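Uncharacterized protein (Deinococcus radiodurans, PDB 3GG7) is of unknown function but binds manganese and, as a member of the TatD-type hydrolase family, probably hydrolyses ester bonds. Local coordinates at residues I146-Y150 against T193-G197; R188-T193 against V234-R240; Y13-V19 against A207-D211; V169-V174 against S214-L219; T35-W40 against T55-H60. All coordinates share one frame; numbering follows the deposited sequence.

Contact 1 of 5, residues I146-Y150 against T193-G197; sequences ILHWY and TETDG. With MN (manganese (II) ion), chain B.
His148 and Glu194 bring the two segments closest, with 8.0 Å between the His148 CA and Glu194 CA atoms. They sit at the C-terminal ends of strands 143-148 and 191-193 of the TIM-barrel fold, with strand 166-169 between them, where such barrels carry their active sites. Trp149 and Asp196 both have positive phi, and their backbones turn sharply beyond the strands. Glu194 reaches across with CG between its backbone N and carbonyl carbon (chi1 67°) and an extended chain beyond. Its carboxylate meets the edge of the His148 ring, the two planes only 22° apart. His148 ND1 donates to Glu194 OE2 at 2.8 Å, in the ring plane and on the syn lone pair. A weak second bond runs from His148 ND1 to Glu194 OE1 at 2.9 Å. That oxygen also hydrogen-bonds Ser168 OG, so the carboxylate has two partners. The bond to Glu194 helps hold the ring's rotation, with NE2 on the metal side; His7 stacks on the ring. Asp196 OD1 binds the manganese ion at 2.2 Å, together with His7, His9 and Glu86. His148 is not among these ligands, but it is predicted to bind a second metal. Trp149 brings its edge to the carboxylate, CE3 lying 3.5 Å from Asp196 OD2. A water on the manganese ion donates to Asp196 OD2 at 2.6 Å and is hydrogen-bonded to His148 NE2 at 3.0 Å.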
# COMPACT_ATOMS: atom_id res chain seq x y z
N ILE A 146 3.61 -5.92 -1.10
CA ILE A 146 2.38 -5.88 -0.34
C ILE A 146 1.25 -5.54 -1.29
O ILE A 146 1.28 -4.48 -1.94
CB ILE A 146 2.41 -4.77 0.73
CG1 ILE A 146 3.65 -4.89 1.62
CG2 ILE A 146 1.14 -4.84 1.57
CD1 ILE A 146 3.92 -3.60 2.47
N LEU A 147 0.25 -6.40 -1.36
CA LEU A 147 -0.89 -6.10 -2.17
C LEU A 147 -1.86 -5.30 -1.33
O LEU A 147 -2.45 -5.79 -0.37
CB LEU A 147 -1.52 -7.39 -2.72
CG LEU A 147 -0.55 -8.19 -3.57
CD1 LEU A 147 -1.30 -9.40 -4.12
CD2 LEU A 147 0.01 -7.38 -4.71
N HIS A 148 -2.01 -4.04 -1.70
CA HIS A 148 -2.88 -3.12 -0.98
C HIS A 148 -4.33 -3.25 -1.50
O HIS A 148 -4.56 -3.33 -2.70
CB HIS A 148 -2.32 -1.69 -1.10
CG HIS A 148 -3.26 -0.70 -1.68
ND1 HIS A 148 -4.31 -0.16 -0.96
CD2 HIS A 148 -3.30 -0.11 -2.90
CE1 HIS A 148 -4.96 0.70 -1.73
NE2 HIS A 148 -4.38 0.74 -2.91
N TRP A 149 -5.27 -3.35 -0.56
CA TRP A 149 -6.70 -3.48 -0.85
C TRP A 149 -6.96 -4.51 -1.96
O TRP A 149 -7.58 -4.21 -2.99
CB TRP A 149 -7.28 -2.11 -1.23
CG TRP A 149 -8.80 -2.01 -1.22
CD1 TRP A 149 -9.72 -3.04 -1.20
CD2 TRP A 149 -9.57 -0.80 -1.25
NE1 TRP A 149 -11.00 -2.53 -1.22
CE2 TRP A 149 -10.93 -1.16 -1.26
CE3 TRP A 149 -9.22 0.57 -1.28
CZ2 TRP A 149 -11.96 -0.22 -1.28
CZ3 TRP A 149 -10.24 1.50 -1.32
CH2 TRP A 149 -11.60 1.11 -1.31
N TYR A 150 -6.47 -5.72 -1.74
CA TYR A 150 -6.66 -6.81 -2.68
C TYR A 150 -8.16 -7.12 -2.87
O TYR A 150 -8.89 -7.29 -1.90
CB TYR A 150 -5.88 -8.04 -2.23
CG TYR A 150 -6.04 -9.18 -3.19
CD1 TYR A 150 -5.23 -9.28 -4.31
CD2 TYR A 150 -7.08 -10.12 -3.02
CE1 TYR A 150 -5.42 -10.32 -5.25
CE2 TYR A 150 -7.26 -11.14 -3.93
CZ TYR A 150 -6.45 -11.24 -5.03
OH TYR A 150 -6.64 -12.25 -5.94
N THR A 193 -2.67 -3.56 8.28
CA THR A 193 -3.88 -2.76 8.23
C THR A 193 -3.62 -1.46 7.46
O THR A 193 -2.52 -0.94 7.53
CB THR A 193 -4.38 -2.45 9.66
OG1 THR A 193 -3.31 -1.99 10.47
CG2 THR A 193 -4.99 -3.70 10.33
N GLU A 194 -4.63 -0.93 6.78
CA GLU A 194 -4.53 0.34 6.03
C GLU A 194 -5.88 1.06 6.03
O GLU A 194 -6.89 0.45 6.39
CB GLU A 194 -4.12 0.09 4.57
CG GLU A 194 -5.18 -0.66 3.72
CD GLU A 194 -4.88 -0.63 2.21
OE1 GLU A 194 -3.75 -0.99 1.81
OE2 GLU A 194 -5.77 -0.20 1.44
N THR A 195 -5.92 2.32 5.61
CA THR A 195 -7.16 2.99 5.25
C THR A 195 -7.29 3.35 3.76
O THR A 195 -8.39 3.41 3.24
CB THR A 195 -7.41 4.29 6.01
OG1 THR A 195 -6.40 5.27 5.68
CG2 THR A 195 -7.46 4.05 7.53
N ASP A 196 -6.19 3.69 3.10
CA ASP A 196 -6.24 4.31 1.79
C ASP A 196 -7.02 5.64 1.79
O ASP A 196 -7.62 6.02 0.76
CB ASP A 196 -6.81 3.36 0.72
CG ASP A 196 -6.38 3.75 -0.69
OD1 ASP A 196 -5.31 4.38 -0.85
OD2 ASP A 196 -7.11 3.40 -1.65
N GLY A 197 -7.02 6.35 2.91
CA GLY A 197 -7.57 7.70 2.92
C GLY A 197 -6.75 8.58 2.00
O GLY A 197 -5.56 8.33 1.79
MN MN B . -3.82 4.34 -2.50
O HOH W 1 -5.34 3.54 -3.59

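Contact 2 of 5, residues R188-T193 against V234-R240; sequences RDRVLT and VKENVSR
Asn237 and Arg240 project from helix 227-243 to the turn that leads into strand 191-193, the last strand of the TIM barrel. The short axes of helix and strand approach to 7.8 Å and cross at -110°, so the helix lies across the strand. Asn237 makes two of the three hydrogen bonds across the contact. Its CG is anti to the carbonyl carbon (chi1 -68°), which presents the amide to the turn. Asn237 ND2 donates to Arg188 O at 2.9 Å, in the carbonyl plane and on a lone pair. Asn237 ND2 also donates to Val191 O at 2.9 Å, nearly straight at 163°. One amide thus clasps two backbone carbonyls three residues apart. Leu192 turns its CD2 branch to the helix and meets Val238 CG2 at 3.7 Å, the two side chains at about a right angle. Thr193 lays its OG1 3.8 Å from Val234 CG1, while that hydroxyl is hydrogen-bonded to Ile4 O. Asp189 and Arg240 lie at the exposed end of the contact. The Arg240 chain bends at chi3 to bring its guanidinium edge to the turn. Its link to the Asp189 carboxylate is a long salt bridge, with Asp189 OD1 3.9 Å from Arg240 NH2. The firmer hold is on the backbone: Arg240 NH2 donates to Asp189 O at 2.8 Å, from above the carbonyl plane.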
# COMPACT_ATOMS: atom_id res chain seq x y z
N ARG A 188 -1.87 -15.06 8.82
CA ARG A 188 -2.00 -13.92 9.73
C ARG A 188 -0.70 -13.18 9.90
O ARG A 188 -0.74 -11.99 10.24
CB ARG A 188 -2.54 -14.34 11.10
CG ARG A 188 -3.96 -14.83 11.04
CD ARG A 188 -4.53 -15.09 12.40
NE ARG A 188 -5.86 -15.69 12.33
CZ ARG A 188 -6.55 -16.10 13.39
NH1 ARG A 188 -6.04 -15.99 14.62
NH2 ARG A 188 -7.77 -16.61 13.22
N ASP A 189 0.43 -13.85 9.69
CA ASP A 189 1.75 -13.23 9.82
C ASP A 189 2.16 -12.39 8.59
O ASP A 189 3.28 -11.87 8.55
CB ASP A 189 2.85 -14.25 10.23
CG ASP A 189 3.01 -15.40 9.27
OD1 ASP A 189 2.37 -15.42 8.20
OD2 ASP A 189 3.83 -16.31 9.59
N ARG A 190 1.24 -12.23 7.64
CA ARG A 190 1.47 -11.36 6.47
C ARG A 190 0.36 -10.33 6.27
O ARG A 190 0.25 -9.73 5.18
CB ARG A 190 1.64 -12.21 5.21
CG ARG A 190 3.00 -12.92 5.14
CD ARG A 190 3.28 -13.49 3.75
NE ARG A 190 3.10 -14.92 3.70
CZ ARG A 190 2.98 -15.63 2.58
NH1 ARG A 190 3.04 -15.03 1.39
NH2 ARG A 190 2.82 -16.94 2.67
N VAL A 191 -0.43 -10.08 7.31
CA VAL A 191 -1.53 -9.13 7.27
C VAL A 191 -1.16 -7.82 7.96
O VAL A 191 -0.70 -7.80 9.10
CB VAL A 191 -2.81 -9.74 7.85
CG1 VAL A 191 -3.96 -8.74 7.88
CG2 VAL A 191 -3.21 -10.92 6.98
N LEU A 192 -1.34 -6.72 7.22
CA LEU A 192 -1.17 -5.36 7.72
C LEU A 192 -2.50 -4.67 7.57
O LEU A 192 -3.37 -5.10 6.80
CB LEU A 192 -0.09 -4.63 6.88
CG LEU A 192 1.25 -5.33 6.80
CD1 LEU A 192 2.14 -4.64 5.79
CD2 LEU A 192 1.93 -5.44 8.18
N THR A 193 -2.67 -3.56 8.28
CA THR A 193 -3.88 -2.76 8.23
C THR A 193 -3.62 -1.46 7.46
O THR A 193 -2.52 -0.94 7.53
CB THR A 193 -4.38 -2.45 9.66
OG1 THR A 193 -3.31 -1.99 10.47
CG2 THR A 193 -4.99 -3.70 10.33
N VAL A 234 -0.20 -7.27 14.12
CA VAL A 234 0.13 -6.29 13.07
C VAL A 234 1.47 -5.58 13.35
O VAL A 234 2.29 -5.47 12.45
CB VAL A 234 -1.02 -5.31 12.83
CG1 VAL A 234 -0.62 -4.25 11.80
CG2 VAL A 234 -2.27 -6.07 12.38
N LYS A 235 1.74 -5.18 14.60
CA LYS A 235 3.06 -4.62 14.93
C LYS A 235 4.20 -5.61 14.73
O LYS A 235 5.26 -5.26 14.22
CB LYS A 235 3.11 -4.15 16.38
CG LYS A 235 2.37 -2.87 16.65
CD LYS A 235 3.35 -1.71 16.65
CE LYS A 235 2.66 -0.40 16.87
NZ LYS A 235 3.66 0.72 16.88
N GLU A 236 3.99 -6.86 15.16
CA GLU A 236 4.98 -7.91 14.95
C GLU A 236 5.22 -8.09 13.45
O GLU A 236 6.36 -8.32 13.02
CB GLU A 236 4.54 -9.26 15.54
CG GLU A 236 4.45 -9.31 17.04
CD GLU A 236 3.77 -10.57 17.56
OE1 GLU A 236 3.19 -11.36 16.75
OE2 GLU A 236 3.80 -10.76 18.79
N ASN A 237 4.14 -8.01 12.68
CA ASN A 237 4.24 -8.19 11.24
C ASN A 237 5.04 -7.06 10.59
O ASN A 237 5.88 -7.32 9.74
CB ASN A 237 2.87 -8.31 10.60
CG ASN A 237 2.14 -9.59 10.98
OD1 ASN A 237 2.73 -10.53 11.57
ND2 ASN A 237 0.86 -9.65 10.65
N VAL A 238 4.82 -5.81 11.04
CA VAL A 238 5.62 -4.70 10.52
C VAL A 238 7.09 -4.89 10.87
O VAL A 238 7.96 -4.68 10.03
CB VAL A 238 5.08 -3.32 11.00
CG1 VAL A 238 6.05 -2.17 10.60
CG2 VAL A 238 3.71 -3.07 10.42
N SER A 239 7.40 -5.31 12.11
CA SER A 239 8.79 -5.59 12.46
C SER A 239 9.41 -6.62 11.54
O SER A 239 10.55 -6.44 11.07
CB SER A 239 8.93 -6.06 13.92
OG SER A 239 8.25 -5.19 14.80
N ARG A 240 8.69 -7.71 11.27
CA ARG A 240 9.21 -8.78 10.42
C ARG A 240 9.39 -8.31 8.98
O ARG A 240 10.37 -8.60 8.34
CB ARG A 240 8.28 -9.98 10.48
CG ARG A 240 8.78 -11.17 9.70
CD ARG A 240 8.06 -12.47 10.10
NE ARG A 240 6.80 -12.68 9.40
CZ ARG A 240 6.69 -13.04 8.12
NH1 ARG A 240 7.78 -13.24 7.36
NH2 ARG A 240 5.50 -13.22 7.58

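Contact 3 of 5, residues Y13-V19 against A207-D211; sequences YPDPVAV and ALPWD
Val19, in the first turn of helix 16-25, lies nearest Leu208 in the loop before helix 212-223, with 7.8 Å between the Val19 CA and Leu208 CA atoms. One polar bond joins the segments. Tyr13 OH donates to Ala207 O at 2.6 Å, the carbonyl oxygen lying at the ring edge and near its plane. Tyr13 has CG anti to its carbonyl carbon (chi1 -73°), and this carries the ring across to the loop. Leu208 comes obliquely to the ring, its CD2 branch 3.6 Å from Tyr13 CE1. Val19 lies between the Tyr13 and Trp210 rings. Its CG2 lies over one face of the Tyr13 ring, toward the rim. Val19 CG1 meets Pro209 CD at 3.8 Å. Trp210 brings CZ3 to the edge of the contact, 4.0 Å from Val19 O, and Leu208 CB sits over the centre of one indole face. Asp15 is the N-cap of helix 16-25, with Asp15 OD1 accepting from Ala18 N at 3.1 Å. Asp211 OD2 accepts from Leu208 N at 2.9 Å, just before the 3-10 segment 209-211. The contact ties the loop after strand 4-8 to the loop that runs into helix 212-223. Pro209 also rests on Asp5 and Val8 of strand 4-8 and on Cys23 of helix 16-25, while Trp210 makes a cation-pi contact with Arg26.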
# COMPACT_ATOMS: atom_id res chain seq x y z
N TYR A 13 -4.86 15.09 1.29
CA TYR A 13 -5.81 15.75 2.20
C TYR A 13 -5.76 17.26 1.99
O TYR A 13 -4.75 17.81 1.57
CB TYR A 13 -5.49 15.42 3.65
CG TYR A 13 -5.85 14.02 4.05
CD1 TYR A 13 -7.14 13.68 4.41
CD2 TYR A 13 -4.89 13.02 4.04
CE1 TYR A 13 -7.48 12.38 4.78
CE2 TYR A 13 -5.22 11.70 4.41
CZ TYR A 13 -6.49 11.38 4.79
OH TYR A 13 -6.74 10.05 5.12
N PRO A 14 -6.87 17.96 2.32
CA PRO A 14 -6.77 19.41 2.22
C PRO A 14 -5.69 20.07 3.10
O PRO A 14 -5.08 21.07 2.66
CB PRO A 14 -8.16 19.88 2.64
CG PRO A 14 -9.06 18.80 2.23
CD PRO A 14 -8.27 17.50 2.40
N ASP A 15 -5.41 19.50 4.27
CA ASP A 15 -4.38 19.99 5.19
C ASP A 15 -3.49 18.81 5.61
O ASP A 15 -3.68 18.25 6.69
CB ASP A 15 -5.06 20.64 6.41
CG ASP A 15 -4.09 21.35 7.33
OD1 ASP A 15 -2.86 21.12 7.30
OD2 ASP A 15 -4.58 22.13 8.18
N PRO A 16 -2.53 18.44 4.74
CA PRO A 16 -1.69 17.26 5.07
C PRO A 16 -0.92 17.36 6.36
O PRO A 16 -0.74 16.35 7.07
CB PRO A 16 -0.73 17.17 3.87
CG PRO A 16 -1.54 17.72 2.74
CD PRO A 16 -2.30 18.88 3.35
N VAL A 17 -0.41 18.54 6.69
CA VAL A 17 0.33 18.71 7.94
C VAL A 17 -0.56 18.43 9.16
O VAL A 17 -0.10 17.81 10.12
CB VAL A 17 0.97 20.12 8.03
CG1 VAL A 17 1.53 20.39 9.42
CG2 VAL A 17 2.03 20.28 6.94
N ALA A 18 -1.82 18.88 9.14
CA ALA A 18 -2.72 18.61 10.26
C ALA A 18 -2.92 17.11 10.47
O ALA A 18 -2.97 16.63 11.60
CB ALA A 18 -4.08 19.32 10.06
N VAL A 19 -3.04 16.37 9.36
CA VAL A 19 -3.25 14.94 9.47
C VAL A 19 -1.97 14.29 10.00
O VAL A 19 -2.04 13.46 10.88
CB VAL A 19 -3.70 14.33 8.12
CG1 VAL A 19 -3.87 12.83 8.25
CG2 VAL A 19 -5.03 15.00 7.64
N ALA A 207 -11.90 8.79 4.56
CA ALA A 207 -11.22 8.15 5.69
C ALA A 207 -9.99 8.92 6.16
O ALA A 207 -9.29 9.56 5.34
CB ALA A 207 -10.81 6.75 5.33
N LEU A 208 -9.78 8.89 7.47
CA LEU A 208 -8.57 9.37 8.12
C LEU A 208 -7.79 8.19 8.66
O LEU A 208 -8.35 7.12 8.90
CB LEU A 208 -8.92 10.31 9.28
CG LEU A 208 -9.51 11.64 8.83
CD1 LEU A 208 -10.23 12.26 10.04
CD2 LEU A 208 -8.39 12.54 8.27
N PRO A 209 -6.46 8.35 8.86
CA PRO A 209 -5.64 7.21 9.29
C PRO A 209 -6.13 6.49 10.54
O PRO A 209 -6.03 5.26 10.63
CB PRO A 209 -4.25 7.83 9.50
CG PRO A 209 -4.24 9.01 8.60
CD PRO A 209 -5.65 9.54 8.56
N TRP A 210 -6.69 7.23 11.48
CA TRP A 210 -7.09 6.62 12.72
C TRP A 210 -8.41 5.84 12.59
O TRP A 210 -8.81 5.13 13.52
CB TRP A 210 -7.10 7.64 13.88
CG TRP A 210 -7.66 8.99 13.59
CD1 TRP A 210 -8.92 9.44 13.87
CD2 TRP A 210 -6.97 10.09 12.98
NE1 TRP A 210 -9.05 10.73 13.48
CE2 TRP A 210 -7.88 11.17 12.93
CE3 TRP A 210 -5.68 10.27 12.48
CZ2 TRP A 210 -7.53 12.41 12.38
CZ3 TRP A 210 -5.34 11.49 11.94
CH2 TRP A 210 -6.26 12.55 11.88
N ASP A 211 -9.04 5.87 11.41
CA ASP A 211 -10.17 4.98 11.13
C ASP A 211 -9.69 3.54 11.00
O ASP A 211 -10.50 2.60 10.88
CB ASP A 211 -10.87 5.36 9.81
CG ASP A 211 -11.66 6.65 9.89
OD1 ASP A 211 -12.22 6.97 10.96
OD2 ASP A 211 -11.74 7.35 8.86

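Contact 4 of 5, residues V169-V174 against S214-L219; sequences VGPTMV and SVVEGL
Val174 is a knob set into a hole of helix 212-223, one of the outer helices of the TIM barrel. The hole is made by Ser214, Val215, Gly218 and Leu219. Gly218 has no side chain, so the valine settles directly on the helix backbone: Val174 CB is 3.9 Å from Gly218 CA. The Val174 CA and Gly218 CA atoms are just 5.2 Å apart. Val174 CG1 meets Val215 CG1 at 3.9 Å, the side chains crossing at about a right angle. Val215 carries the largest part of the buried surface on the helix side. With CG1 anti to its backbone N (chi1 -175°), it directs CG1 to Val169 and Val174 and CG2 to Pro171. Val215 CG1 is 3.4 Å from Val169 O; Val215 CG2 is 3.5 Å from Pro171 CD. Across the segments the only polar link is a water, which donates to Val174 O at 2.7 Å and to Gly218 O at 3.1 Å. Thr193 of strand 191-193 also touches Val215 and Leu219, and Ile183 of helix 177-185 touches Val174. This is an outer helix of a TIM barrel packed on the end of strand 166-169 and the short helix 171-174 after it.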
# COMPACT_ATOMS: atom_id res chain seq x y z
N VAL A 169 -4.97 -4.55 4.48
CA VAL A 169 -6.41 -4.67 4.38
C VAL A 169 -7.04 -3.49 5.06
O VAL A 169 -6.53 -2.99 6.08
CB VAL A 169 -6.92 -6.04 4.96
CG1 VAL A 169 -6.20 -7.21 4.31
CG2 VAL A 169 -6.76 -6.09 6.46
N GLY A 170 -8.15 -3.02 4.48
CA GLY A 170 -8.81 -1.81 4.91
C GLY A 170 -10.23 -2.00 5.38
O GLY A 170 -10.73 -3.13 5.48
N PRO A 171 -10.92 -0.89 5.67
CA PRO A 171 -12.28 -0.95 6.21
C PRO A 171 -13.30 -1.70 5.37
O PRO A 171 -14.17 -2.39 5.92
CB PRO A 171 -12.66 0.53 6.30
CG PRO A 171 -11.34 1.23 6.54
CD PRO A 171 -10.37 0.48 5.68
N THR A 172 -13.22 -1.58 4.04
CA THR A 172 -14.24 -2.22 3.19
C THR A 172 -14.06 -3.74 3.21
O THR A 172 -15.04 -4.48 3.26
CB THR A 172 -14.22 -1.67 1.74
OG1 THR A 172 -12.98 -1.99 1.10
CG2 THR A 172 -14.43 -0.18 1.71
N MET A 173 -12.81 -4.20 3.23
CA MET A 173 -12.52 -5.63 3.23
C MET A 173 -13.02 -6.37 4.47
O MET A 173 -13.49 -7.51 4.36
CB MET A 173 -11.02 -5.87 3.04
CG MET A 173 -10.51 -5.49 1.65
SD MET A 173 -8.76 -5.84 1.41
CE MET A 173 -8.74 -7.66 1.38
N VAL A 174 -12.92 -5.76 5.65
CA VAL A 174 -13.35 -6.43 6.88
C VAL A 174 -14.87 -6.41 7.09
O VAL A 174 -15.37 -7.14 7.94
CB VAL A 174 -12.67 -5.87 8.16
CG1 VAL A 174 -11.16 -6.00 8.07
CG2 VAL A 174 -13.12 -4.43 8.43
N SER A 214 -11.07 0.76 13.18
CA SER A 214 -12.18 -0.09 12.71
C SER A 214 -11.73 -1.33 11.94
O SER A 214 -12.41 -2.36 11.97
CB SER A 214 -13.21 0.69 11.91
OG SER A 214 -12.72 1.15 10.67
N VAL A 215 -10.59 -1.26 11.27
CA VAL A 215 -10.05 -2.43 10.62
C VAL A 215 -9.58 -3.43 11.67
O VAL A 215 -9.78 -4.63 11.51
CB VAL A 215 -8.86 -2.09 9.66
CG1 VAL A 215 -8.41 -3.33 8.91
CG2 VAL A 215 -9.27 -0.99 8.68
N VAL A 216 -8.94 -2.94 12.73
CA VAL A 216 -8.45 -3.81 13.80
C VAL A 216 -9.64 -4.51 14.48
O VAL A 216 -9.61 -5.74 14.74
CB VAL A 216 -7.64 -3.01 14.84
CG1 VAL A 216 -7.49 -3.80 16.15
CG2 VAL A 216 -6.28 -2.64 14.25
N GLU A 217 -10.68 -3.73 14.73
CA GLU A 217 -11.93 -4.27 15.28
C GLU A 217 -12.52 -5.31 14.32
O GLU A 217 -12.93 -6.39 14.76
CB GLU A 217 -12.93 -3.15 15.57
CG GLU A 217 -12.48 -2.29 16.76
CD GLU A 217 -13.29 -1.01 16.94
OE1 GLU A 217 -14.07 -0.65 16.03
OE2 GLU A 217 -13.14 -0.37 18.01
N GLY A 218 -12.53 -5.01 13.03
CA GLY A 218 -12.99 -5.97 12.01
C GLY A 218 -12.21 -7.27 12.00
O GLY A 218 -12.79 -8.37 11.90
N LEU A 219 -10.89 -7.17 12.08
CA LEU A 219 -10.03 -8.35 12.14
C LEU A 219 -10.22 -9.14 13.44
O LEU A 219 -10.10 -10.37 13.45
CB LEU A 219 -8.55 -7.96 12.01
CG LEU A 219 -8.05 -7.61 10.61
CD1 LEU A 219 -6.58 -7.09 10.69
CD2 LEU A 219 -8.16 -8.82 9.67
O HOH W 2 -15.59 -7.87 10.55

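Contact 5 of 5, residues T35-W40 against T55-H60; sequences TTPAAW and TALGFH
Pro37 and Trp40 make the tight part of this contact against Leu57, Phe59 and Thr55. Pro37 lays its CD over one face of the Phe59 ring, a CH-pi contact at 3.9 Å from Pro37 CD to the ring centroid. Pro37 CD is also 3.1 Å from Gly58 O. Leu57 CD1 wedges between the two residues of the other segment. Leu57 CD1 meets Pro37 CB at 3.9 Å and Trp40 CE3 at 3.8 Å, the leucine crossing the indole at about a right angle. Trp40 reaches this place with CG anti to its backbone N (chi1 179°). The far end of its six-membered ring meets the Thr55 methyl, with Trp40 CZ3 3.5 Å from Thr55 CG2. Trp40 NE1 is hydrogen-bonded to Glu80. The looser part is at Thr35 and Thr36, whose side chains are partly exposed. Their CB atoms head away from segment 55-60, though Thr35 CB still touches His60 CB at 4.0 Å. Thr36 OG1 makes an ST turn with Ala38 N and bonds Asp70. Here the hold is backbone: His60 N donates to Thr35 O at 2.8 Å and 172°. The contact joins the loops after barrel strands 29-32 and 53-55. Helix 72-77 covers it through Phe74 and Tyr77, helix 99-115 backs Phe59, and His60 rests on Glu86 of strand 83-88.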
# COMPACT_ATOMS: atom_id res chain seq x y z
N THR A 35 1.93 9.52 -5.51
CA THR A 35 1.30 9.14 -6.76
C THR A 35 2.16 9.43 -7.98
O THR A 35 1.89 8.90 -9.07
CB THR A 35 -0.06 9.84 -6.91
OG1 THR A 35 0.14 11.23 -6.93
CG2 THR A 35 -1.02 9.45 -5.74
N THR A 36 3.19 10.26 -7.80
CA THR A 36 4.20 10.49 -8.84
C THR A 36 5.52 10.70 -8.10
O THR A 36 5.53 11.29 -7.01
CB THR A 36 3.90 11.74 -9.73
OG1 THR A 36 5.12 12.14 -10.36
CG2 THR A 36 3.37 12.92 -8.94
N PRO A 37 6.64 10.23 -8.69
CA PRO A 37 7.90 10.44 -7.99
C PRO A 37 8.27 11.92 -7.86
O PRO A 37 9.08 12.27 -6.99
CB PRO A 37 8.92 9.66 -8.84
CG PRO A 37 8.28 9.55 -10.16
CD PRO A 37 6.81 9.47 -9.95
N ALA A 38 7.71 12.76 -8.72
CA ALA A 38 7.93 14.21 -8.61
C ALA A 38 7.43 14.79 -7.29
O ALA A 38 7.86 15.86 -6.89
CB ALA A 38 7.28 14.93 -9.80
N ALA A 39 6.49 14.09 -6.65
CA ALA A 39 5.92 14.52 -5.37
C ALA A 39 6.82 14.24 -4.17
O ALA A 39 6.53 14.66 -3.07
CB ALA A 39 4.54 13.87 -5.16
N TRP A 40 7.95 13.57 -4.39
CA TRP A 40 8.78 13.08 -3.29
C TRP A 40 9.20 14.18 -2.31
O TRP A 40 9.01 14.05 -1.10
CB TRP A 40 10.01 12.33 -3.88
CG TRP A 40 10.91 11.83 -2.83
CD1 TRP A 40 12.17 12.28 -2.56
CD2 TRP A 40 10.64 10.82 -1.87
NE1 TRP A 40 12.71 11.60 -1.51
CE2 TRP A 40 11.79 10.69 -1.06
CE3 TRP A 40 9.53 10.00 -1.61
CZ2 TRP A 40 11.85 9.79 -0.00
CZ3 TRP A 40 9.62 9.07 -0.58
CH2 TRP A 40 10.74 9.00 0.22
N THR A 55 7.60 7.66 4.50
CA THR A 55 7.19 8.09 3.17
C THR A 55 7.69 7.10 2.10
O THR A 55 8.86 6.63 2.12
CB THR A 55 7.72 9.50 2.87
OG1 THR A 55 7.52 10.37 3.99
CG2 THR A 55 7.05 10.10 1.62
N ALA A 56 6.79 6.78 1.16
CA ALA A 56 7.04 5.83 0.06
C ALA A 56 7.04 6.60 -1.27
O ALA A 56 6.32 7.61 -1.43
CB ALA A 56 5.98 4.72 0.06
N LEU A 57 7.89 6.14 -2.20
CA LEU A 57 8.15 6.74 -3.49
C LEU A 57 7.34 5.94 -4.52
O LEU A 57 7.56 4.73 -4.70
CB LEU A 57 9.63 6.68 -3.80
CG LEU A 57 10.04 7.22 -5.15
CD1 LEU A 57 9.90 8.72 -5.17
CD2 LEU A 57 11.53 6.83 -5.38
N GLY A 58 6.41 6.60 -5.20
CA GLY A 58 5.43 5.91 -6.02
C GLY A 58 5.25 6.46 -7.41
O GLY A 58 5.88 7.46 -7.80
N PHE A 59 4.40 5.77 -8.17
CA PHE A 59 3.93 6.24 -9.47
C PHE A 59 2.64 5.46 -9.75
O PHE A 59 2.66 4.29 -10.10
CB PHE A 59 4.95 5.97 -10.56
CG PHE A 59 4.89 6.93 -11.72
CD1 PHE A 59 3.75 7.67 -12.01
CD2 PHE A 59 5.96 7.05 -12.55
CE1 PHE A 59 3.73 8.55 -13.10
CE2 PHE A 59 5.95 7.93 -13.62
CZ PHE A 59 4.82 8.67 -13.90
N HIS A 60 1.53 6.11 -9.48
CA HIS A 60 0.22 5.44 -9.45
C HIS A 60 -0.23 5.14 -10.88
O HIS A 60 -0.11 5.99 -11.77
CB HIS A 60 -0.76 6.37 -8.75
CG HIS A 60 -2.07 5.75 -8.39
ND1 HIS A 60 -2.97 5.32 -9.35
CD2 HIS A 60 -2.65 5.53 -7.19
CE1 HIS A 60 -4.06 4.87 -8.75
NE2 HIS A 60 -3.88 4.96 -7.44

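Contact 1 supplies Asp196 to the manganese site. Contact 4 lies nearest, its centre 10 Å from that of contact 1. A probable hydrogen bond, Glu194 N to Val169 O at 2.9 Å, links the two. Contact 2 shares Thr193 with contact 1 and meets contact 4 through a probable hydrogen bond, Leu192 O to Val169 N at 2.9 Å. It is farther from the site, about 14 Å from the Leu192 side chain to the manganese ion. Contact 3 touches contact 1 where Tyr13 OH meets Gly197 CA. Contact 5 stands across the chain's centre from contacts 2 and 4, yet the His60 side chain comes within about 5 Å of the manganese ion.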